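Local coordinates for uncharacterized protein (Legionella pneumophila subsp. pneumophila, PDB 4HFV) that is of unknown molecular function but is a putative Dot/Icm type IV secretion effector, possibly linked to metaeffector activity, at residues V7-L12 / E71-V76. Sequence-based numbering, arbitrary orientation.
Sequences VAYEKL and EDKARV
Lys73 arches over one face of the Tyr9 ring, touching it with CB near CD1 and CG and with CE over the CD2–CE2 side, and sends its ammonium on toward Glu10, so that a single lysine makes both an apolar and a polar contact. CE stands 3.9 Å from the Tyr9 ring centroid, displaced toward the rim, a CH-pi contact in which the methylene rather than the charge sits over the face. A bend at chi3 (78°) brings CE down onto the ring and leaves NZ past the CD2–CE2 rim, on the side of Glu10. There a water bridges the two charged groups, accepting from NZ at 2.8 Å and donating to Glu10 OE2 at 3.1 Å; the direct NZ to OE2 separation of 3.9 Å is only a long salt bridge. Glu10 OE2 itself lies near the plane of the Tyr9 ring, at its edge, brought there by a chain bent at chi2 (-60°). This is the exposed border of a helix-to-helix junction: the first turn of helix 9-27, with Ala8 as its N-cap residue, is laid against the early part of helix 70-90 in an all-helical protein. Next along, Ala74 allows the close approach: CA atoms of Tyr9 and Ala74 are 4.3 Å apart. The Ala74 methyl fits against the backbone where the loop enters the helix, its CB 3.6 Å from Val7 O and 4.1 Å from Tyr9 CB. Beyond this pair, Tyr9 packs on Ile60 and Leu63 of helix 49-64, and its buried side chain ends in a hydroxyl hydrogen-bonded to Asp64, while Asn78 ties Val7 N to helix 70-90.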
loop_
_atom_site.group_PDB
_atom_site.type_symbol
_atom_site.label_atom_id
_atom_site.label_comp_id
_atom_site.label_asym_id
_atom_site.label_seq_id
_atom_site.Cartn_x
_atom_site.Cartn_y
_atom_site.Cartn_z
ATOM N N VAL A 7 -8.036 19.117 12.366
ATOM C CA VAL A 7 -8.849 19.724 13.415
ATOM C C VAL A 7 -8.744 18.861 14.674
ATOM O O VAL A 7 -8.918 17.658 14.586
ATOM C CB VAL A 7 -10.349 19.799 13.021
ATOM C CG1 VAL A 7 -11.162 20.485 14.149
ATOM C CG2 VAL A 7 -10.532 20.551 11.706
ATOM N N ALA A 8 -8.556 19.463 15.851
ATOM C CA ALA A 8 -8.512 18.642 17.071
ATOM C C ALA A 8 -9.752 17.742 17.213
ATOM O O ALA A 8 -10.881 18.123 16.843
ATOM C CB ALA A 8 -8.273 19.489 18.320
ATOM N N TYR A 9 -9.534 16.512 17.700
ATOM C CA TYR A 9 -10.611 15.517 17.749
ATOM C C TYR A 9 -11.882 15.970 18.527
ATOM O O TYR A 9 -13.018 15.808 18.038
ATOM C CB TYR A 9 -10.091 14.204 18.349
ATOM C CG TYR A 9 -11.172 13.182 18.522
ATOM C CD1 TYR A 9 -11.610 12.433 17.464
ATOM C CD2 TYR A 9 -11.781 12.992 19.759
ATOM C CE1 TYR A 9 -12.636 11.508 17.619
ATOM C CE2 TYR A 9 -12.807 12.077 19.923
ATOM C CZ TYR A 9 -13.226 11.325 18.844
ATOM O OH TYR A 9 -14.256 10.388 19.003
ATOM N N GLU A 10 -11.734 16.491 19.743
ATOM C CA GLU A 10 -12.962 16.807 20.508
ATOM C C GLU A 10 -13.821 17.835 19.787
ATOM O O GLU A 10 -15.054 17.709 19.725
ATOM C CB GLU A 10 -12.649 17.270 21.904
ATOM C CG GLU A 10 -12.063 16.166 22.806
ATOM C CD GLU A 10 -13.009 14.967 22.988
ATOM O OE1 GLU A 10 -14.234 15.182 23.080
ATOM O OE2 GLU A 10 -12.522 13.806 23.052
ATOM N N LYS A 11 -13.160 18.859 19.260
ATOM C CA LYS A 11 -13.825 19.926 18.549
ATOM C C LYS A 11 -14.540 19.374 17.321
ATOM O O LYS A 11 -15.736 19.668 17.097
ATOM C CB LYS A 11 -12.822 20.987 18.139
ATOM C CG LYS A 11 -13.466 22.222 17.557
ATOM C CD LYS A 11 -12.676 22.728 16.400
ATOM C CE LYS A 11 -12.381 24.198 16.533
ATOM N NZ LYS A 11 -13.359 25.049 15.784
ATOM N N LEU A 12 -13.859 18.528 16.551
ATOM C CA LEU A 12 -14.443 17.970 15.336
ATOM C C LEU A 12 -15.624 17.067 15.656
ATOM O O LEU A 12 -16.653 17.102 14.973
ATOM C CB LEU A 12 -13.365 17.197 14.517
ATOM C CG LEU A 12 -13.865 16.625 13.192
ATOM C CD1 LEU A 12 -14.527 17.654 12.286
ATOM C CD2 LEU A 12 -12.712 15.927 12.440
ATOM N N GLU A 71 -3.793 12.939 18.559
ATOM C CA GLU A 71 -3.521 13.251 17.160
ATOM C C GLU A 71 -3.944 12.099 16.227
ATOM O O GLU A 71 -4.401 12.337 15.115
ATOM C CB GLU A 71 -2.040 13.589 16.953
ATOM C CG GLU A 71 -1.699 13.867 15.478
ATOM C CD GLU A 71 -0.240 14.277 15.264
ATOM O OE1 GLU A 71 0.255 15.120 16.039
ATOM O OE2 GLU A 71 0.414 13.743 14.332
ATOM N N ASP A 72 -3.784 10.859 16.683
ATOM C CA ASP A 72 -4.199 9.702 15.886
ATOM C C ASP A 72 -5.732 9.630 15.817
ATOM O O ASP A 72 -6.296 9.381 14.753
ATOM C CB ASP A 72 -3.582 8.421 16.467
ATOM C CG ASP A 72 -4.073 7.146 15.784
ATOM O OD1 ASP A 72 -4.483 7.169 14.591
ATOM O OD2 ASP A 72 -4.021 6.099 16.466
ATOM N N LYS A 73 -6.402 9.898 16.937
ATOM C CA LYS A 73 -7.858 10.046 16.941
ATOM C C LYS A 73 -8.286 11.139 15.956
ATOM O O LYS A 73 -9.192 10.956 15.135
ATOM C CB LYS A 73 -8.373 10.390 18.342
ATOM C CG LYS A 73 -8.295 9.269 19.351
ATOM C CD LYS A 73 -8.616 9.772 20.742
ATOM C CE LYS A 73 -10.090 9.960 20.949
ATOM N NZ LYS A 73 -10.336 10.607 22.291
ATOM N N ALA A 74 -7.610 12.275 15.996
ATOM C CA ALA A 74 -7.981 13.356 15.076
ATOM C C ALA A 74 -7.779 12.950 13.621
ATOM O O ALA A 74 -8.624 13.223 12.714
ATOM C CB ALA A 74 -7.198 14.643 15.422
ATOM N N ARG A 75 -6.647 12.301 13.347
ATOM C CA ARG A 75 -6.356 11.903 11.968
ATOM C C ARG A 75 -7.446 10.998 11.404
ATOM O O ARG A 75 -7.920 11.206 10.279
ATOM C CB ARG A 75 -4.985 11.231 11.844
ATOM C CG ARG A 75 -4.615 10.997 10.360
ATOM C CD ARG A 75 -3.128 10.649 10.139
ATOM N NE ARG A 75 -2.226 11.696 10.621
ATOM C CZ ARG A 75 -1.560 11.657 11.778
ATOM N NH1 ARG A 75 -0.777 12.687 12.102
ATOM N NH2 ARG A 75 -1.671 10.614 12.612
ATOM N N VAL A 76 -7.880 10.016 12.194
ATOM C CA VAL A 76 -8.987 9.180 11.759
ATOM C C VAL A 76 -10.279 9.942 11.503
ATOM O O VAL A 76 -10.914 9.772 10.429
ATOM C CB VAL A 76 -9.239 8.003 12.703
ATOM C CG1 VAL A 76 -10.466 7.190 12.240
ATOM C CG2 VAL A 76 -7.968 7.083 12.754
HETATM O O HOH W 1 -12.931 10.740 23.299
#